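1-deoxy-D-xylulose 5-phosphate reductoisomerase (PDB 1R0K) catalyses the NADPH-dependent rearrangement and reduction of 1-deoxy-D-xylulose 5-phosphate to 2-C-methyl-D-erythritol 4-phosphate, an early step of isoprenoid biosynthesis. Local coordinates at residues A105-T110 with K125-S130; L134-V139 with T144-V149; R321-N326 with F369-E374. One frame throughout, in Å; residues are numbered along the deposited sequence.

The three contacts follow one another along the chain and illustrate how a nucleotide-binding domain is joined to a helical C-terminal region. Interactions 1 and 2, with centres 11 Å apart, belong to the end of the seven-stranded parallel sheet that carries strands 119-122 and 145-148. Helix 126-129 is followed in the chain by helix 132-142, and Met135 packs against Leu107, Ser127 and Leu128. Interaction 3 joins helices 321-337 and 365-385, with its centre 12 Å from that of interaction 1. Both of its helices touch interaction 1, Phe369 meeting Leu107 and Pro322 lying against Val129. Interactions 2 and 3, 20 Å apart between centres, do not touch, so 105-110 and 125-130 form the bridge between them.

Interaction 1 (A105-T110 with K125-S130); sequences AGLKAT and KESLVS
The peptide group joining Glu126 to Ser127 receives a methyl group on one face, over its nitrogen end: Leu107 CD2 stands 3.5 Å from Ser127 N and 3.6 Å from Glu126 C. Glu126 CB rises from the same face and flanks the methyl, 3.8 Å from Leu107 CD2, while the other face turns into its own helical turn, towards Lys125 O. Leu107 gets there with CG anti to the carbonyl carbon (chi1 -68°), bringing its branched end closer to helix 126-129.

One turn on, the contact becomes a methyl against a hydroxyl, Thr110 CG2 approaching Ser127 OG to 3.3 Å. Asn124 OD1 holds that hydroxyl by a hydrogen bond while the threonine methyl covers it. Thr110 turns its own hydroxyl back into its helix, where OG1 donates to Gly106 O at 2.7 Å from above the carbonyl plane. Thr110 N donates there too, so two bonds grip this oxygen, and the one from OG1 holds the threonine's rotation, leaving CG2 to face Ser127.

Helix 107-115, which links strands 96-99 and 119-122 of the Rossmann-type domain, packs here on the short helix 126-129, where Asn124 and Glu126 are predicted to bind NADPH and Lys125 the substrate.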
loop_
_atom_site.group_PDB
_atom_site.type_symbol
_atom_site.label_atom_id
_atom_site.label_comp_id
_atom_site.label_asym_id
_atom_site.label_seq_id
_atom_site.Cartn_x
_atom_site.Cartn_y
_atom_site.Cartn_z
ATOM N N ALA B 105 7.507 31.583 -10.248
ATOM C CA ALA B 105 6.521 32.221 -11.115
ATOM C C ALA B 105 5.146 31.569 -10.995
ATOM O O ALA B 105 4.153 32.100 -11.485
ATOM C CB ALA B 105 6.994 32.179 -12.561
ATOM N N GLY B 106 5.090 30.418 -10.338
ATOM C CA GLY B 106 3.821 29.734 -10.185
ATOM C C GLY B 106 3.217 29.899 -8.805
ATOM O O GLY B 106 2.074 29.503 -8.580
ATOM N N LEU B 107 3.972 30.494 -7.883
ATOM C CA LEU B 107 3.499 30.683 -6.510
ATOM C C LEU B 107 2.187 31.461 -6.375
ATOM O O LEU B 107 1.257 31.013 -5.695
ATOM C CB LEU B 107 4.583 31.370 -5.669
ATOM C CG LEU B 107 5.856 30.565 -5.374
ATOM C CD1 LEU B 107 6.815 31.420 -4.561
ATOM C CD2 LEU B 107 5.509 29.287 -4.615
ATOM N N LYS B 108 2.117 32.625 -7.012
ATOM C CA LYS B 108 0.932 33.477 -6.945
ATOM C C LYS B 108 -0.359 32.802 -7.392
ATOM O O LYS B 108 -1.372 32.873 -6.698
ATOM C CB LYS B 108 1.148 34.741 -7.775
ATOM C CG LYS B 108 1.974 35.808 -7.089
ATOM C CD LYS B 108 1.199 36.426 -5.949
ATOM C CE LYS B 108 1.939 37.613 -5.357
ATOM N NZ LYS B 108 1.136 38.264 -4.283
ATOM N N ALA B 109 -0.330 32.157 -8.554
ATOM C CA ALA B 109 -1.517 31.486 -9.072
ATOM C C ALA B 109 -1.865 30.281 -8.209
ATOM O O ALA B 109 -3.040 30.001 -7.961
ATOM C CB ALA B 109 -1.285 31.043 -10.518
ATOM N N THR B 110 -0.840 29.567 -7.758
ATOM C CA THR B 110 -1.043 28.387 -6.925
ATOM C C THR B 110 -1.735 28.785 -5.626
ATOM O O THR B 110 -2.719 28.166 -5.221
ATOM C CB THR B 110 0.304 27.693 -6.621
ATOM O OG1 THR B 110 0.891 27.246 -7.851
ATOM C CG2 THR B 110 0.106 26.497 -5.707
ATOM N N LYS B 125 6.753 22.778 -7.161
ATOM C CA LYS B 125 7.587 22.469 -5.999
ATOM C C LYS B 125 7.905 23.641 -5.064
ATOM O O LYS B 125 7.996 23.459 -3.849
ATOM C CB LYS B 125 8.896 21.828 -6.465
ATOM C CG LYS B 125 8.704 20.543 -7.260
ATOM C CD LYS B 125 10.038 20.004 -7.764
ATOM C CE LYS B 125 9.863 18.684 -8.497
ATOM N NZ LYS B 125 9.067 18.849 -9.741
ATOM N N GLU B 126 8.084 24.835 -5.620
ATOM C CA GLU B 126 8.401 25.999 -4.796
ATOM C C GLU B 126 7.322 26.255 -3.747
ATOM O O GLU B 126 7.610 26.745 -2.650
ATOM C CB GLU B 126 8.568 27.250 -5.666
ATOM C CG GLU B 126 9.856 27.310 -6.489
ATOM C CD GLU B 126 9.912 26.269 -7.594
ATOM O OE1 GLU B 126 8.838 25.805 -8.042
ATOM O OE2 GLU B 126 11.035 25.931 -8.030
ATOM N N SER B 127 6.083 25.918 -4.086
ATOM C CA SER B 127 4.967 26.118 -3.175
ATOM C C SER B 127 5.229 25.544 -1.787
ATOM O O SER B 127 4.943 26.197 -0.783
ATOM C CB SER B 127 3.693 25.498 -3.754
ATOM O OG SER B 127 3.273 26.200 -4.907
ATOM N N LEU B 128 5.778 24.335 -1.718
ATOM C CA LEU B 128 6.039 23.722 -0.419
ATOM C C LEU B 128 7.500 23.796 0.009
ATOM O O LEU B 128 7.811 23.786 1.197
ATOM C CB LEU B 128 5.557 22.271 -0.415
ATOM C CG LEU B 128 4.061 22.133 -0.709
ATOM C CD1 LEU B 128 3.653 20.670 -0.614
ATOM C CD2 LEU B 128 3.264 22.980 0.271
ATOM N N VAL B 129 8.401 23.872 -0.960
ATOM C CA VAL B 129 9.816 23.962 -0.638
ATOM C C VAL B 129 10.143 25.345 -0.091
ATOM O O VAL B 129 10.771 25.480 0.958
ATOM C CB VAL B 129 10.692 23.718 -1.883
ATOM C CG1 VAL B 129 12.153 24.043 -1.566
ATOM C CG2 VAL B 129 10.564 22.275 -2.332
ATOM N N SER B 130 9.697 26.374 -0.799
ATOM C CA SER B 130 9.992 27.742 -0.397
ATOM C C SER B 130 8.909 28.423 0.433
ATOM O O SER B 130 9.218 29.233 1.307
ATOM C CB SER B 130 10.289 28.574 -1.643
ATOM O OG SER B 130 11.324 27.967 -2.406
#

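Interaction 2 (L134-V139 with T144-V149); sequences LMIDAV and TTLLPV
Ile136 begins the contact with the end of its longer branch, CD1 meeting Leu146 CD2 at 4.2 Å where the two side chains cross at about a right angle. Leu146 extends to meet it, its CG anti to the backbone N (chi1 -172°). Two residues further on, Ala138 turns its methyl to helix 107-115, against Leu111 and Ile114. Val139 then divides its two methyls: CG2 lies 4.1 Å from Leu146 CD2, while CG1 leans over the backbone of the neighbouring strand entry, 3.4 Å from Thr144 O. Its own carbonyl accepts the one direct hydrogen bond of the contact, from Thr144 N to Val139 O at 3.1 Å, in the carbonyl plane and on a lone pair. A water donates to Thr144 O (2.7 Å) and more weakly to Val139 O. Shortening Val139 to an alanine would probably leave Leu146 CD2 without its neighbour on this turn and open a gap beside Thr144.

Strand 119-122, helix 132-142 and strand 145-148 make up a beta-alpha-beta crossover. Thr144 OG1 bonds to Ile114 O, tying the strand entry to helix 107-115 too. The chemistry is thus divided: backbone polarity secures the tight return from helix to strand, and branched apolar side chains hold the helix on the sheet.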
loop_
_atom_site.group_PDB
_atom_site.type_symbol
_atom_site.label_atom_id
_atom_site.label_comp_id
_atom_site.label_asym_id
_atom_site.label_seq_id
_atom_site.Cartn_x
_atom_site.Cartn_y
_atom_site.Cartn_z
ATOM N N LEU B 134 3.251 28.964 4.560
ATOM C CA LEU B 134 2.181 29.822 4.071
ATOM C C LEU B 134 1.121 29.047 3.299
ATOM O O LEU B 134 -0.076 29.268 3.481
ATOM C CB LEU B 134 2.758 30.909 3.166
ATOM C CG LEU B 134 3.756 31.858 3.823
ATOM C CD1 LEU B 134 4.317 32.802 2.767
ATOM C CD2 LEU B 134 3.076 32.634 4.935
ATOM N N MET B 135 1.566 28.145 2.429
ATOM C CA MET B 135 0.650 27.348 1.625
ATOM C C MET B 135 -0.219 26.445 2.491
ATOM O O MET B 135 -1.432 26.392 2.316
ATOM C CB MET B 135 1.431 26.505 0.617
ATOM C CG MET B 135 2.134 27.327 -0.455
ATOM S SD MET B 135 0.983 28.178 -1.568
ATOM C CE MET B 135 2.138 29.046 -2.666
ATOM N N ILE B 136 0.399 25.732 3.426
ATOM C CA ILE B 136 -0.362 24.850 4.299
ATOM C C ILE B 136 -1.314 25.676 5.163
ATOM O O ILE B 136 -2.413 25.229 5.483
ATOM C CB ILE B 136 0.568 24.004 5.194
ATOM C CG1 ILE B 136 1.456 23.113 4.321
ATOM C CG2 ILE B 136 -0.261 23.147 6.151
ATOM C CD1 ILE B 136 0.684 22.229 3.351
ATOM N N ASP B 137 -0.896 26.881 5.541
ATOM C CA ASP B 137 -1.760 27.748 6.338
ATOM C C ASP B 137 -2.981 28.145 5.500
ATOM O O ASP B 137 -4.105 28.193 6.003
ATOM C CB ASP B 137 -1.018 29.013 6.777
ATOM C CG ASP B 137 -0.097 28.775 7.956
ATOM O OD1 ASP B 137 -0.270 27.760 8.657
ATOM O OD2 ASP B 137 0.793 29.617 8.192
ATOM N N ALA B 138 -2.754 28.437 4.223
ATOM C CA ALA B 138 -3.845 28.820 3.330
ATOM C C ALA B 138 -4.830 27.663 3.195
ATOM O O ALA B 138 -6.041 27.867 3.192
ATOM C CB ALA B 138 -3.295 29.209 1.959
ATOM N N VAL B 139 -4.302 26.451 3.088
ATOM C CA VAL B 139 -5.130 25.257 2.958
ATOM C C VAL B 139 -6.038 25.105 4.179
ATOM O O VAL B 139 -7.244 24.884 4.048
ATOM C CB VAL B 139 -4.240 23.990 2.789
ATOM C CG1 VAL B 139 -5.057 22.727 2.985
ATOM C CG2 VAL B 139 -3.610 23.989 1.399
ATOM N N THR B 144 -9.210 23.811 1.835
ATOM C CA THR B 144 -8.794 23.323 0.532
ATOM C C THR B 144 -8.404 21.850 0.562
ATOM O O THR B 144 -7.834 21.361 1.540
ATOM C CB THR B 144 -7.573 24.114 0.028
ATOM O OG1 THR B 144 -7.835 25.514 0.143
ATOM C CG2 THR B 144 -7.263 23.773 -1.428
ATOM N N THR B 145 -8.719 21.140 -0.515
ATOM C CA THR B 145 -8.332 19.748 -0.627
ATOM C C THR B 145 -7.040 19.784 -1.432
ATOM O O THR B 145 -7.061 20.050 -2.635
ATOM C CB THR B 145 -9.370 18.916 -1.389
ATOM O OG1 THR B 145 -10.596 18.893 -0.649
ATOM C CG2 THR B 145 -8.866 17.484 -1.578
ATOM N N LEU B 146 -5.915 19.536 -0.765
ATOM C CA LEU B 146 -4.616 19.563 -1.435
ATOM C C LEU B 146 -4.128 18.149 -1.755
ATOM O O LEU B 146 -3.944 17.329 -0.854
ATOM C CB LEU B 146 -3.592 20.278 -0.547
ATOM C CG LEU B 146 -2.236 20.541 -1.192
ATOM C CD1 LEU B 146 -2.395 21.592 -2.277
ATOM C CD2 LEU B 146 -1.243 21.003 -0.131
ATOM N N LEU B 147 -3.917 17.868 -3.038
ATOM C CA LEU B 147 -3.466 16.549 -3.458
ATOM C C LEU B 147 -2.121 16.651 -4.170
ATOM O O LEU B 147 -2.017 17.268 -5.227
ATOM C CB LEU B 147 -4.509 15.922 -4.389
ATOM C CG LEU B 147 -5.934 15.900 -3.822
ATOM C CD1 LEU B 147 -6.937 15.542 -4.921
ATOM C CD2 LEU B 147 -6.007 14.907 -2.662
ATOM N N PRO B 148 -1.069 16.048 -3.589
ATOM C CA PRO B 148 0.277 16.080 -4.177
ATOM C C PRO B 148 0.354 15.234 -5.445
ATOM O O PRO B 148 -0.095 14.088 -5.464
ATOM C CB PRO B 148 1.153 15.537 -3.057
ATOM C CG PRO B 148 0.233 14.526 -2.390
ATOM C CD PRO B 148 -1.086 15.269 -2.336
ATOM N N VAL B 149 0.949 15.805 -6.487
ATOM C CA VAL B 149 1.059 15.144 -7.784
ATOM C C VAL B 149 2.320 14.319 -8.036
ATOM O O VAL B 149 2.258 13.265 -8.672
ATOM C CB VAL B 149 0.923 16.187 -8.913
ATOM C CG1 VAL B 149 1.204 15.546 -10.273
ATOM C CG2 VAL B 149 -0.479 16.782 -8.888
HETATM O O HOH W 1 -8.093 21.574 4.239
#

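Interaction 3 (R321-N326 with F369-E374)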
loop_
_atom_site.group_PDB
_atom_site.type_symbol
_atom_site.label_atom_id
_atom_site.label_comp_id
_atom_site.label_asym_id
_atom_site.label_seq_id
_atom_site.Cartn_x
_atom_site.Cartn_y
_atom_site.Cartn_z
ATOM N N ARG B 321 14.926 29.013 5.918
ATOM C CA ARG B 321 16.010 28.126 5.491
ATOM C C ARG B 321 15.735 27.348 4.203
ATOM O O ARG B 321 16.542 27.372 3.275
ATOM C CB ARG B 321 16.379 27.152 6.615
ATOM C CG ARG B 321 17.582 27.583 7.454
ATOM C CD ARG B 321 17.325 28.872 8.224
ATOM N NE ARG B 321 18.387 29.147 9.193
ATOM C CZ ARG B 321 18.353 30.136 10.084
ATOM N NH1 ARG B 321 17.309 30.954 10.136
ATOM N NH2 ARG B 321 19.358 30.304 10.935
ATOM N N PRO B 322 14.600 26.639 4.129
ATOM C CA PRO B 322 14.305 25.883 2.907
ATOM C C PRO B 322 14.297 26.766 1.654
ATOM O O PRO B 322 14.828 26.383 0.617
ATOM C CB PRO B 322 12.940 25.273 3.209
ATOM C CG PRO B 322 13.021 25.032 4.703
ATOM C CD PRO B 322 13.612 26.338 5.182
ATOM N N ALA B 323 13.699 27.951 1.751
ATOM C CA ALA B 323 13.658 28.854 0.608
ATOM C C ALA B 323 15.076 29.281 0.237
ATOM O O ALA B 323 15.426 29.355 -0.945
ATOM C CB ALA B 323 12.801 30.086 0.933
ATOM N N VAL B 324 15.891 29.564 1.247
ATOM C CA VAL B 324 17.270 29.985 1.010
ATOM C C VAL B 324 18.044 28.860 0.352
ATOM O O VAL B 324 18.793 29.084 -0.595
ATOM C CB VAL B 324 17.975 30.379 2.333
ATOM C CG1 VAL B 324 19.450 30.658 2.084
ATOM C CG2 VAL B 324 17.298 31.605 2.930
ATOM N N MET B 325 17.858 27.644 0.852
ATOM C CA MET B 325 18.549 26.489 0.288
ATOM C C MET B 325 18.184 26.300 -1.179
ATOM O O MET B 325 19.057 26.078 -2.020
ATOM C CB MET B 325 18.185 25.222 1.060
ATOM C CG MET B 325 18.901 23.979 0.564
ATOM S SD MET B 325 18.293 22.492 1.376
ATOM C CE MET B 325 16.861 22.144 0.375
ATOM N N ASN B 326 16.891 26.388 -1.480
ATOM C CA ASN B 326 16.418 26.213 -2.851
ATOM C C ASN B 326 16.993 27.265 -3.789
ATOM O O ASN B 326 17.489 26.938 -4.868
ATOM C CB ASN B 326 14.893 26.276 -2.907
ATOM C CG ASN B 326 14.364 26.110 -4.314
ATOM O OD1 ASN B 326 14.481 25.037 -4.908
ATOM N ND2 ASN B 326 13.786 27.178 -4.863
ATOM N N PHE B 369 9.542 35.839 -2.191
ATOM C CA PHE B 369 10.216 36.349 -3.377
ATOM C C PHE B 369 11.465 37.131 -2.983
ATOM O O PHE B 369 12.514 37.003 -3.614
ATOM C CB PHE B 369 9.280 37.261 -4.163
ATOM C CG PHE B 369 8.115 36.547 -4.773
ATOM C CD1 PHE B 369 6.836 37.085 -4.694
ATOM C CD2 PHE B 369 8.296 35.344 -5.446
ATOM C CE1 PHE B 369 5.755 36.434 -5.279
ATOM C CE2 PHE B 369 7.223 34.688 -6.032
ATOM C CZ PHE B 369 5.950 35.235 -5.948
ATOM N N ALA B 370 11.349 37.941 -1.936
ATOM C CA ALA B 370 12.481 38.738 -1.474
ATOM C C ALA B 370 13.604 37.824 -0.985
ATOM O O ALA B 370 14.776 38.052 -1.277
ATOM C CB ALA B 370 12.039 39.684 -0.356
ATOM N N ILE B 371 13.239 36.792 -0.238
ATOM C CA ILE B 371 14.216 35.844 0.279
ATOM C C ILE B 371 14.881 35.105 -0.874
ATOM O O ILE B 371 16.090 34.923 -0.884
ATOM C CB ILE B 371 13.544 34.823 1.207
ATOM C CG1 ILE B 371 13.045 35.536 2.461
ATOM C CG2 ILE B 371 14.515 33.697 1.552
ATOM C CD1 ILE B 371 12.224 34.665 3.369
ATOM N N ASP B 372 14.085 34.686 -1.852
ATOM C CA ASP B 372 14.623 33.972 -3.006
ATOM C C ASP B 372 15.622 34.869 -3.728
ATOM O O ASP B 372 16.728 34.443 -4.066
ATOM C CB ASP B 372 13.503 33.589 -3.972
ATOM C CG ASP B 372 13.985 32.684 -5.095
ATOM O OD1 ASP B 372 14.101 31.462 -4.868
ATOM O OD2 ASP B 372 14.256 33.194 -6.203
ATOM N N ASN B 373 15.218 36.117 -3.955
ATOM C CA ASN B 373 16.054 37.096 -4.644
ATOM C C ASN B 373 17.376 37.325 -3.929
ATOM O O ASN B 373 18.442 37.255 -4.537
ATOM C CB ASN B 373 15.312 38.431 -4.760
ATOM C CG ASN B 373 16.217 39.564 -5.225
ATOM O OD1 ASN B 373 16.731 39.542 -6.340
ATOM N ND2 ASN B 373 16.419 40.559 -4.361
ATOM N N GLU B 374 17.295 37.608 -2.634
ATOM C CA GLU B 374 18.483 37.867 -1.836
ATOM C C GLU B 374 19.390 36.639 -1.745
ATOM O O GLU B 374 20.608 36.754 -1.888
ATOM C CB GLU B 374 18.077 38.326 -0.433
ATOM C CG GLU B 374 19.200 38.944 0.388
ATOM C CD GLU B 374 19.862 40.126 -0.305
ATOM O OE1 GLU B 374 19.157 40.891 -0.998
ATOM O OE2 GLU B 374 21.089 40.299 -0.145
HETATM O O HOH W 2 13.546 29.698 -2.961
#
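One water oxygen is gripped by both helices, joining Ala323 and Asn326 on one side to Asp372 on the other. It donates to Ala323 O at 2.8 Å and to Asp372 OD1 at 2.7 Å, and accepts from Asn326 ND2 at 3.2 Å. Because Asn326 ND2 and Asp372 OD1 are themselves 4.3 Å apart, the water does the bridging that the two side chains cannot do directly. The second carboxylate oxygen, OD2, forms a salt bridge with Arg376, so both oxygens of this buried acid are engaged, which would be consistent with a charged state.

Beside the polar bridge lies an apolar patch centred on a single methyl. Ile371 CG2 meets Val324 CG2 at 3.7 Å and Ala323 CB at 4.0 Å. With CG1 of Ile371 anti to the carbonyl carbon (chi1 -67°), the shorter branch, CG2, is the one presented to helix 321-337. The isoleucine and valine side chains cross at about a right angle.

The two helix segments cross at -41° with their axes 8.6 Å apart at closest approach. On its other sides helix 321-337 rests on helices 216-229 and 345-356, through Met325 and Val324 among others, while Phe369 carries helix 365-385 onto helix 107-115 of the nucleotide-binding domain.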